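Local atomic coordinates of topoisomerase I-like protein (Leishmania donovani, PDB entry 2B9S), a protein that probably relaxes supercoiled DNA as the large subunit of a heterodimeric type IB topoisomerase, cutting and rejoining one strand of the duplex. Residues E37-P42 with E105-W110; A60-V65 with E158-F163; M74-R79 with P170-L175. One frame throughout, in Å; residues are numbered along the deposited sequence.

Contact 1: E37-P42 with E105-W110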
loop_
_atom_site.group_PDB
_atom_site.type_symbol
_atom_site.label_atom_id
_atom_site.label_comp_id
_atom_site.label_asym_id
_atom_site.label_seq_id
_atom_site.Cartn_x
_atom_site.Cartn_y
_atom_site.Cartn_z
ATOM N N GLU D 37 19.019 -18.216 15.094
ATOM C CA GLU D 37 20.084 -18.573 16.052
ATOM C C GLU D 37 19.532 -18.668 17.475
ATOM O O GLU D 37 19.265 -17.631 18.109
ATOM C CB GLU D 37 21.247 -17.564 15.985
ATOM N N PRO D 38 19.319 -19.903 17.974
ATOM C CA PRO D 38 18.690 -20.026 19.297
ATOM C C PRO D 38 19.571 -19.499 20.415
ATOM O O PRO D 38 20.798 -19.561 20.323
ATOM C CB PRO D 38 18.462 -21.538 19.453
ATOM C CG PRO D 38 18.659 -22.110 18.102
ATOM C CD PRO D 38 19.603 -21.221 17.382
ATOM N N HIS D 39 18.951 -18.976 21.459
ATOM C CA HIS D 39 19.693 -18.445 22.598
ATOM C C HIS D 39 19.648 -19.415 23.784
ATOM O O HIS D 39 20.396 -19.260 24.739
ATOM C CB HIS D 39 19.138 -17.071 22.999
ATOM C CG HIS D 39 17.639 -17.006 23.027
ATOM N ND1 HIS D 39 16.880 -17.751 23.898
ATOM C CD2 HIS D 39 16.759 -16.283 22.291
ATOM C CE1 HIS D 39 15.597 -17.505 23.691
ATOM N NE2 HIS D 39 15.499 -16.618 22.721
ATOM N N GLY D 40 18.747 -20.395 23.720
ATOM C CA GLY D 40 18.563 -21.363 24.804
ATOM C C GLY D 40 18.047 -20.827 26.138
ATOM O O GLY D 40 18.147 -21.511 27.158
ATOM N N ILE D 41 17.524 -19.602 26.150
ATOM C CA ILE D 41 16.858 -19.055 27.345
ATOM C C ILE D 41 15.469 -19.697 27.536
ATOM O O ILE D 41 14.639 -19.653 26.640
ATOM C CB ILE D 41 16.754 -17.487 27.313
ATOM C CG1 ILE D 41 18.112 -16.822 27.038
ATOM C CG2 ILE D 41 16.179 -16.929 28.637
ATOM C CD1 ILE D 41 19.238 -17.205 28.022
ATOM N N PRO D 42 15.197 -20.276 28.692
ATOM C CA PRO D 42 13.868 -20.839 28.941
ATOM C C PRO D 42 12.782 -19.793 29.201
ATOM O O PRO D 42 13.076 -18.647 29.479
ATOM C CB PRO D 42 14.088 -21.684 30.178
ATOM C CG PRO D 42 15.135 -20.984 30.897
ATOM C CD PRO D 42 16.039 -20.360 29.890
ATOM N N GLU D 105 9.622 -13.462 30.803
ATOM C CA GLU D 105 10.558 -12.459 31.318
ATOM C C GLU D 105 12.060 -12.744 31.065
ATOM O O GLU D 105 12.805 -11.823 30.684
ATOM C CB GLU D 105 10.254 -12.165 32.801
ATOM C CG GLU D 105 10.845 -10.861 33.334
ATOM C CD GLU D 105 10.420 -9.591 32.535
ATOM O OE1 GLU D 105 9.431 -9.600 31.757
ATOM O OE2 GLU D 105 11.092 -8.560 32.704
ATOM N N PRO D 106 12.525 -14.004 31.275
ATOM C CA PRO D 106 13.940 -14.253 30.932
ATOM C C PRO D 106 14.274 -13.931 29.455
ATOM O O PRO D 106 15.335 -13.378 29.167
ATOM C CB PRO D 106 14.121 -15.752 31.240
ATOM C CG PRO D 106 13.033 -16.081 32.223
ATOM C CD PRO D 106 11.874 -15.213 31.830
ATOM N N ILE D 107 13.376 -14.253 28.524
ATOM C CA ILE D 107 13.638 -13.935 27.127
ATOM C C ILE D 107 13.566 -12.424 26.877
ATOM O O ILE D 107 14.427 -11.870 26.188
ATOM C CB ILE D 107 12.712 -14.681 26.157
ATOM C CG1 ILE D 107 12.971 -16.199 26.241
ATOM C CG2 ILE D 107 12.874 -14.082 24.740
ATOM C CD1 ILE D 107 11.992 -17.054 25.426
ATOM N N TYR D 108 12.547 -11.759 27.427
ATOM C CA TYR D 108 12.468 -10.298 27.340
ATOM C C TYR D 108 13.745 -9.623 27.811
ATOM O O TYR D 108 14.273 -8.738 27.147
ATOM C CB TYR D 108 11.305 -9.749 28.163
ATOM C CG TYR D 108 11.158 -8.248 28.003
ATOM C CD1 TYR D 108 11.322 -7.392 29.085
ATOM C CD2 TYR D 108 10.870 -7.690 26.754
ATOM C CE1 TYR D 108 11.178 -6.018 28.935
ATOM C CE2 TYR D 108 10.733 -6.328 26.584
ATOM C CZ TYR D 108 10.881 -5.489 27.682
ATOM O OH TYR D 108 10.749 -4.116 27.517
ATOM N N GLN D 109 14.212 -10.022 28.990
ATOM C CA GLN D 109 15.439 -9.468 29.559
ATOM C C GLN D 109 16.659 -9.746 28.693
ATOM O O GLN D 109 17.484 -8.854 28.503
ATOM C CB GLN D 109 15.632 -9.968 30.993
ATOM C CG GLN D 109 14.538 -9.465 31.953
ATOM C CD GLN D 109 14.464 -7.949 32.004
ATOM O OE1 GLN D 109 15.470 -7.254 31.819
ATOM N NE2 GLN D 109 13.271 -7.427 32.249
ATOM N N TRP D 110 16.762 -10.967 28.153
ATOM C CA TRP D 110 17.786 -11.303 27.137
ATOM C C TRP D 110 17.750 -10.306 25.979
ATOM O O TRP D 110 18.776 -9.785 25.571
ATOM C CB TRP D 110 17.581 -12.735 26.610
ATOM C CG TRP D 110 18.456 -13.088 25.424
ATOM C CD1 TRP D 110 19.752 -13.557 25.464
ATOM C CD2 TRP D 110 18.114 -12.990 24.028
ATOM N NE1 TRP D 110 20.221 -13.762 24.191
ATOM C CE2 TRP D 110 19.246 -13.422 23.289
ATOM C CE3 TRP D 110 16.963 -12.587 23.335
ATOM C CZ2 TRP D 110 19.263 -13.466 21.885
ATOM C CZ3 TRP D 110 16.979 -12.629 21.941
ATOM C CH2 TRP D 110 18.136 -13.054 21.229
#

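Contact 2: A60-V65 with E158-F163. With nucleotides of chain C.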
loop_
_atom_site.group_PDB
_atom_site.type_symbol
_atom_site.label_atom_id
_atom_site.label_comp_id
_atom_site.label_asym_id
_atom_site.label_seq_id
_atom_site.Cartn_x
_atom_site.Cartn_y
_atom_site.Cartn_z
ATOM N N ALA D 60 8.099 -18.023 20.431
ATOM C CA ALA D 60 8.036 -17.439 21.785
ATOM C C ALA D 60 8.746 -16.088 21.880
ATOM O O ALA D 60 8.246 -15.161 22.497
ATOM C CB ALA D 60 8.621 -18.431 22.833
ATOM N N THR D 61 9.923 -15.989 21.262
ATOM C CA THR D 61 10.760 -14.792 21.320
ATOM C C THR D 61 10.090 -13.646 20.569
ATOM O O THR D 61 10.219 -12.503 20.957
ATOM C CB THR D 61 12.224 -15.073 20.751
ATOM O OG1 THR D 61 12.824 -16.159 21.473
ATOM C CG2 THR D 61 13.151 -13.845 20.849
ATOM N N MET D 62 9.410 -13.959 19.477
ATOM C CA MET D 62 8.690 -12.968 18.671
ATOM C C MET D 62 7.675 -12.158 19.507
ATOM O O MET D 62 7.641 -10.933 19.446
ATOM C CB MET D 62 7.973 -13.666 17.519
ATOM C CG MET D 62 8.825 -14.017 16.342
ATOM S SD MET D 62 7.880 -15.075 15.229
ATOM C CE MET D 62 9.250 -15.598 14.166
ATOM N N PHE D 63 6.887 -12.870 20.297
ATOM C CA PHE D 63 5.931 -12.324 21.253
ATOM C C PHE D 63 6.585 -11.633 22.463
ATOM O O PHE D 63 6.270 -10.471 22.764
ATOM C CB PHE D 63 5.040 -13.481 21.736
ATOM C CG PHE D 63 3.893 -13.064 22.649
ATOM C CD1 PHE D 63 2.799 -12.354 22.150
ATOM C CD2 PHE D 63 3.904 -13.408 23.996
ATOM C CE1 PHE D 63 1.741 -11.987 22.976
ATOM C CE2 PHE D 63 2.832 -13.043 24.839
ATOM C CZ PHE D 63 1.755 -12.339 24.320
ATOM N N ALA D 64 7.478 -12.356 23.150
ATOM C CA ALA D 64 8.205 -11.867 24.343
ATOM C C ALA D 64 8.800 -10.483 24.176
ATOM O O ALA D 64 8.772 -9.662 25.087
ATOM C CB ALA D 64 9.326 -12.878 24.752
ATOM N N VAL D 65 9.364 -10.271 23.000
ATOM C CA VAL D 65 10.091 -9.079 22.566
ATOM C C VAL D 65 9.149 -7.874 22.327
ATOM O O VAL D 65 9.570 -6.696 22.373
ATOM C CB VAL D 65 10.846 -9.519 21.291
ATOM C CG1 VAL D 65 10.757 -8.533 20.145
ATOM C CG2 VAL D 65 12.279 -9.984 21.607
ATOM N N GLU D 158 10.800 -11.374 3.128
ATOM C CA GLU D 158 10.211 -10.992 4.414
ATOM C C GLU D 158 10.602 -12.014 5.454
ATOM O O GLU D 158 10.389 -13.225 5.225
ATOM C CB GLU D 158 8.682 -10.928 4.322
ATOM C CG GLU D 158 8.190 -9.825 3.435
ATOM C CD GLU D 158 6.671 -9.755 3.366
ATOM O OE1 GLU D 158 5.987 -10.258 4.288
ATOM O OE2 GLU D 158 6.163 -9.197 2.374
ATOM N N PRO D 159 11.198 -11.550 6.579
ATOM C CA PRO D 159 11.426 -12.484 7.667
ATOM C C PRO D 159 10.117 -12.897 8.371
ATOM O O PRO D 159 9.115 -12.162 8.326
ATOM C CB PRO D 159 12.387 -11.729 8.605
ATOM C CG PRO D 159 12.238 -10.283 8.260
ATOM C CD PRO D 159 11.735 -10.201 6.859
ATOM N N PRO D 160 10.117 -14.081 8.995
ATOM C CA PRO D 160 8.953 -14.539 9.750
ATOM C C PRO D 160 8.590 -13.594 10.911
ATOM O O PRO D 160 9.448 -12.885 11.454
ATOM C CB PRO D 160 9.368 -15.920 10.277
ATOM C CG PRO D 160 10.877 -16.037 10.041
ATOM C CD PRO D 160 11.226 -15.057 8.971
ATOM N N GLY D 161 7.318 -13.583 11.288
ATOM C CA GLY D 161 6.919 -12.730 12.382
ATOM C C GLY D 161 5.461 -12.884 12.694
ATOM O O GLY D 161 4.732 -13.564 11.974
ATOM N N LEU D 162 5.054 -12.266 13.792
ATOM C CA LEU D 162 3.648 -12.181 14.178
ATOM C C LEU D 162 2.961 -11.114 13.330
ATOM O O LEU D 162 3.387 -9.953 13.309
ATOM C CB LEU D 162 3.542 -11.868 15.681
ATOM C CG LEU D 162 4.301 -12.845 16.583
ATOM C CD1 LEU D 162 4.069 -12.531 18.115
ATOM C CD2 LEU D 162 3.933 -14.308 16.171
ATOM N N PHE D 163 1.932 -11.523 12.599
ATOM C CA PHE D 163 1.190 -10.646 11.669
ATOM C C PHE D 163 0.692 -9.323 12.258
ATOM O O PHE D 163 -0.120 -9.314 13.180
ATOM C CB PHE D 163 0.001 -11.402 11.064
ATOM C CG PHE D 163 -0.822 -10.574 10.090
ATOM C CD1 PHE D 163 -2.168 -10.300 10.339
ATOM C CD2 PHE D 163 -0.246 -10.071 8.937
ATOM C CE1 PHE D 163 -2.912 -9.555 9.448
ATOM C CE2 PHE D 163 -0.980 -9.321 8.028
ATOM C CZ PHE D 163 -2.312 -9.062 8.282
ATOM P P DT C 12 9.357 -6.824 5.922
ATOM O OP1 DT C 12 9.469 -7.811 7.012
ATOM O OP2 DT C 12 10.022 -7.081 4.620
ATOM O "O5'" DT C 12 7.801 -6.587 5.667
ATOM C "C5'" DT C 12 6.864 -6.348 6.751
ATOM C "C4'" DT C 12 5.534 -5.944 6.154
ATOM O "O4'" DT C 12 5.705 -4.679 5.483
ATOM C "C3'" DT C 12 4.909 -6.867 5.094
ATOM O "O3'" DT C 12 3.469 -6.870 5.267
ATOM C "C2'" DT C 12 5.219 -6.190 3.758
ATOM C "C1'" DT C 12 5.019 -4.771 4.266
ATOM N N1 DT C 12 5.307 -3.722 3.280
ATOM C C2 DT C 12 4.592 -2.550 3.365
ATOM O O2 DT C 12 3.781 -2.328 4.245
ATOM N N3 DT C 12 4.880 -1.661 2.358
ATOM C C4 DT C 12 5.773 -1.845 1.319
ATOM O O4 DT C 12 5.955 -0.994 0.463
ATOM C C5 DT C 12 6.470 -3.094 1.291
ATOM C C7 DT C 12 7.555 -3.360 0.289
ATOM C C6 DT C 12 6.199 -3.961 2.247
ATOM P P DA C 13 2.731 -8.080 5.960
ATOM O OP1 DA C 13 3.482 -8.548 7.138
ATOM O OP2 DA C 13 2.370 -9.023 4.918
ATOM O "O5'" DA C 13 1.379 -7.352 6.444
ATOM C "C5'" DA C 13 1.402 -6.228 7.328
ATOM C "C4'" DA C 13 0.389 -5.212 6.844
ATOM O "O4'" DA C 13 0.913 -4.427 5.746
ATOM C "C3'" DA C 13 -0.917 -5.804 6.324
ATOM O "O3'" DA C 13 -1.911 -5.067 6.973
ATOM C "C2'" DA C 13 -0.849 -5.635 4.781
ATOM C "C1'" DA C 13 -0.026 -4.355 4.676
ATOM N N9 DA C 13 0.743 -4.238 3.436
ATOM C C8 DA C 13 1.673 -5.154 3.004
ATOM N N7 DA C 13 2.218 -4.841 1.861
ATOM C C5 DA C 13 1.633 -3.614 1.541
ATOM C C6 DA C 13 1.798 -2.747 0.426
ATOM N N6 DA C 13 2.669 -2.982 -0.555
ATOM N N1 DA C 13 1.053 -1.627 0.373
ATOM C C2 DA C 13 0.188 -1.368 1.391
ATOM N N3 DA C 13 -0.057 -2.110 2.479
ATOM C C4 DA C 13 0.701 -3.232 2.497
#

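Contact 3: M74-R79 with P170-L175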
loop_
_atom_site.group_PDB
_atom_site.type_symbol
_atom_site.label_atom_id
_atom_site.label_comp_id
_atom_site.label_asym_id
_atom_site.label_seq_id
_atom_site.Cartn_x
_atom_site.Cartn_y
_atom_site.Cartn_z
ATOM N N MET D 74 -3.508 -6.679 23.325
ATOM C CA MET D 74 -4.765 -6.901 22.600
ATOM C C MET D 74 -5.165 -8.366 22.643
ATOM O O MET D 74 -4.361 -9.226 22.325
ATOM C CB MET D 74 -4.634 -6.446 21.149
ATOM C CG MET D 74 -4.410 -4.959 20.994
ATOM S SD MET D 74 -4.343 -4.471 19.268
ATOM C CE MET D 74 -3.612 -2.850 19.458
ATOM N N GLU D 75 -6.406 -8.663 23.003
ATOM C CA GLU D 75 -6.820 -10.067 23.090
ATOM C C GLU D 75 -6.740 -10.870 21.794
ATOM O O GLU D 75 -6.407 -12.051 21.829
ATOM C CB GLU D 75 -8.209 -10.237 23.709
ATOM C CG GLU D 75 -8.156 -10.633 25.196
ATOM C CD GLU D 75 -7.180 -11.805 25.507
ATOM O OE1 GLU D 75 -7.179 -12.842 24.766
ATOM O OE2 GLU D 75 -6.414 -11.678 26.505
ATOM N N VAL D 76 -7.057 -10.238 20.662
ATOM C CA VAL D 76 -7.081 -10.946 19.389
ATOM C C VAL D 76 -5.654 -11.321 18.996
ATOM O O VAL D 76 -5.410 -12.427 18.529
ATOM C CB VAL D 76 -7.770 -10.117 18.277
ATOM C CG1 VAL D 76 -7.678 -10.840 16.936
ATOM C CG2 VAL D 76 -9.258 -9.849 18.643
ATOM N N PHE D 77 -4.732 -10.382 19.203
ATOM C CA PHE D 77 -3.330 -10.577 18.926
ATOM C C PHE D 77 -2.758 -11.738 19.749
ATOM O O PHE D 77 -2.108 -12.628 19.197
ATOM C CB PHE D 77 -2.539 -9.280 19.186
ATOM C CG PHE D 77 -1.091 -9.371 18.775
ATOM C CD1 PHE D 77 -0.103 -9.804 19.689
ATOM C CD2 PHE D 77 -0.705 -9.045 17.490
ATOM C CE1 PHE D 77 1.241 -9.916 19.306
ATOM C CE2 PHE D 77 0.642 -9.149 17.104
ATOM C CZ PHE D 77 1.610 -9.591 18.020
ATOM N N ARG D 78 -3.043 -11.712 21.056
ATOM C CA ARG D 78 -2.582 -12.716 22.022
ATOM C C ARG D 78 -3.145 -14.096 21.729
ATOM O O ARG D 78 -2.435 -15.105 21.810
ATOM C CB ARG D 78 -2.981 -12.304 23.442
ATOM C CG ARG D 78 -2.317 -11.057 23.936
ATOM C CD ARG D 78 -2.927 -10.601 25.254
ATOM N NE ARG D 78 -2.614 -11.514 26.357
ATOM C CZ ARG D 78 -1.524 -11.450 27.123
ATOM N NH1 ARG D 78 -0.596 -10.511 26.928
ATOM N NH2 ARG D 78 -1.367 -12.336 28.099
ATOM N N ARG D 79 -4.422 -14.126 21.379
ATOM C CA ARG D 79 -5.093 -15.351 21.013
ATOM C C ARG D 79 -4.501 -15.962 19.742
ATOM O O ARG D 79 -4.248 -17.161 19.683
ATOM C CB ARG D 79 -6.611 -15.136 20.887
ATOM C CG ARG D 79 -7.286 -16.032 19.842
ATOM C CD ARG D 79 -8.774 -16.298 20.093
ATOM N NE ARG D 79 -9.476 -15.148 20.659
ATOM C CZ ARG D 79 -9.965 -14.126 19.956
ATOM N NH1 ARG D 79 -9.829 -14.078 18.631
ATOM N NH2 ARG D 79 -10.584 -13.139 20.601
ATOM N N PRO D 170 -8.829 -9.454 12.341
ATOM C CA PRO D 170 -9.081 -10.697 13.094
ATOM C C PRO D 170 -7.900 -11.691 13.152
ATOM O O PRO D 170 -7.919 -12.591 14.005
ATOM C CB PRO D 170 -10.304 -11.334 12.389
ATOM C CG PRO D 170 -10.642 -10.466 11.254
ATOM C CD PRO D 170 -9.617 -9.389 11.097
ATOM N N LEU D 171 -6.889 -11.500 12.286
ATOM C CA LEU D 171 -5.713 -12.376 12.218
ATOM C C LEU D 171 -4.453 -11.719 12.798
ATOM O O LEU D 171 -3.363 -12.270 12.665
ATOM C CB LEU D 171 -5.444 -12.874 10.773
ATOM C CG LEU D 171 -6.539 -13.527 9.885
ATOM C CD1 LEU D 171 -5.989 -14.038 8.556
ATOM C CD2 LEU D 171 -7.276 -14.663 10.600
ATOM N N MET D 172 -4.567 -10.547 13.427
ATOM C CA MET D 172 -3.385 -9.950 14.045
ATOM C C MET D 172 -2.802 -10.964 15.073
ATOM O O MET D 172 -3.565 -11.656 15.767
ATOM C CB MET D 172 -3.706 -8.604 14.697
ATOM C CG MET D 172 -4.685 -8.698 15.864
ATOM S SD MET D 172 -4.710 -7.206 16.862
ATOM C CE MET D 172 -5.353 -6.010 15.679
ATOM N N GLY D 173 -1.472 -11.085 15.110
ATOM C CA GLY D 173 -0.784 -12.019 16.012
ATOM C C GLY D 173 -0.473 -13.368 15.399
ATOM O O GLY D 173 0.380 -14.082 15.899
ATOM N N LYS D 174 -1.182 -13.734 14.334
ATOM C CA LYS D 174 -0.927 -14.986 13.640
ATOM C C LYS D 174 0.501 -15.055 13.062
ATOM O O LYS D 174 1.061 -14.035 12.608
ATOM C CB LYS D 174 -1.959 -15.191 12.540
ATOM C CG LYS D 174 -1.870 -16.544 11.804
ATOM C CD LYS D 174 -2.880 -16.534 10.709
ATOM C CE LYS D 174 -3.375 -17.914 10.390
ATOM N NZ LYS D 174 -2.610 -18.531 9.312
ATOM N N LEU D 175 1.096 -16.251 13.105
ATOM C CA LEU D 175 2.445 -16.433 12.575
ATOM C C LEU D 175 2.516 -16.382 11.040
ATOM O O LEU D 175 1.833 -17.142 10.332
ATOM C CB LEU D 175 3.116 -17.710 13.121
ATOM C CG LEU D 175 4.552 -18.093 12.696
ATOM C CD1 LEU D 175 5.578 -17.076 13.111
ATOM C CD2 LEU D 175 4.953 -19.496 13.212
#

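Contact 1: E37-P42 with E105-W110
H39 is the first residue of 37-42 to meet helix 105-119, and it lays its CB and the CD2 side of its imidazole on the indole of W110. The CB sits above one face of that indole, H39 CB being 3.7 Å from W110 CE2, and H39 CD2 follows over the six-membered ring. The two ring planes are inclined at 46° with centroids 4.4 Å apart, an oblique aromatic pair. Two hydrogen bonds fix the rotation of the imidazole: I41 N donates to H39 ND1 at 3.0 Å, 155° at the hydrogen and almost exactly in the ring plane, while H39 NE2 is bonded to T61 OG1 of helix 54-64. The contact thus joins an irregular connection, leading from strand 25-26 into strand 43-45, to the first turns of a helix within the DNA-binding fragment of a eukaryotic-type topoisomerase I. It lies near the surface, about 14 Å from the nearest DNA atom. I41 splits its two branches between P106 and W110, one helical turn apart: I41 CG2, anti to the backbone N, reaches P106 CB at 3.5 Å, and I41 CG1 lies 4.0 Å from W110 CD1. I107 CG1 lies 3.9 Å from I41 O. At P42 it is the backbone that touches, P42 O resting 3.5 Å from P106 CB.

Contact 2: A60-V65 with E158-F163
This is an apolar helix-to-strand contact: one side of helix 54-64 rests on the short strand 161-162 and the proline before it, with no hydrogen bond passing between the two segments. M62 supplies most of the helix side. Its chain runs extended beyond CG (chi2 170°, chi3 -168°), which carries the thioether along the strand: M62 SD lies 3.8 Å from G161 CA, and the terminal M62 CE reaches P160 CB at 3.9 Å. Nearer its root, M62 CB meets L162 CG at 3.9 Å. L162 points back toward the helix and brings its CD1 methyl close to the backbone, L162 CD1 lying 3.6 Å from F63 N. The same methyl comes to the rim of the F63 ring. Just before the strand the chain follows bound DNA: P159 CD is 3.3 Å from OP1 of DT12 of chain C. The carboxylate of E158 packs on the sugar of that nucleotide, where E158 OE2 lies 3.4 Å from C2' of DT12 of chain C, and salt bridges to K176 and K227 probably offset its charge beside the phosphates. F163 CE2 approaches O5' of DA13 of chain C at 3.5 Å. Around the contact, F63 stacks on F81 and Y72, L162 also packs on F77 and F81 of helix 75-89, and strand 161-162 pairs antiparallel with strand 175-176.

Contact 3: M74-R79 with P170-L175
P170 meets V76 through its backbone: P170 O lies 3.4 Å from V76 CG1 and also accepts a hydrogen bond from N80 ND2. M172 carries the side-chain part of the contact. Its CG sits between the backbone N and the carbonyl carbon (chi1 64°), which puts M172 CG against V76 CG1 at 3.8 Å. M172 SD lies 3.7 Å from M74 SD, the two methionine chains crossing at about a right angle, and F77 CB packs on the same M172 sulfur. A bend at chi3 places the methyl, M172 CE lying 4.0 Å from M74 SD. The M172 carbonyl accepts a CA-H...O contact, F77 CA to M172 O 3.3 Å with 164° at the hydrogen, and N80 ND2 bonds to this oxygen as well. G173 sets its CA over one face of the F77 ring, a CH-pi contact 3.6 Å from the centroid and 27° off the normal. A second CA-H...O contact joins G173 CA to F77 O at 3.5 Å, so close that a side chain there would run into F77 O. Closed by the hydrogen bond from K174 N to L171 O, residues 171-174 form a type II beta turn with a positive-phi glycine third, pressed on helix 75-89 in the loop joining antiparallel strands 161-162 and 175-176.

How the contacts relate
All three contacts lie in the DNA-binding fragment, and the three pairs interleave: first segments 37-42, 60-65 and 74-79 all precede second segments 105-110, 158-163 and 170-175, in the same order. Contact 2 is the middle one, its centre 13 Å from contact 1 and 12 Å from contact 3, whereas contacts 1 and 3 are 22 Å apart and do not touch. Helix 54-64 meets I107 of contact 1 as well as strand 161-162. F163 is joined to G173 and K174 by backbone hydrogen bonds, linking contacts 2 and 3. Packing thus runs from a surface connection through helix 54-64 to strand 161-162, whose flanking residues meet the DNA, with the 170-175 turn and helix 75-89 joined to it.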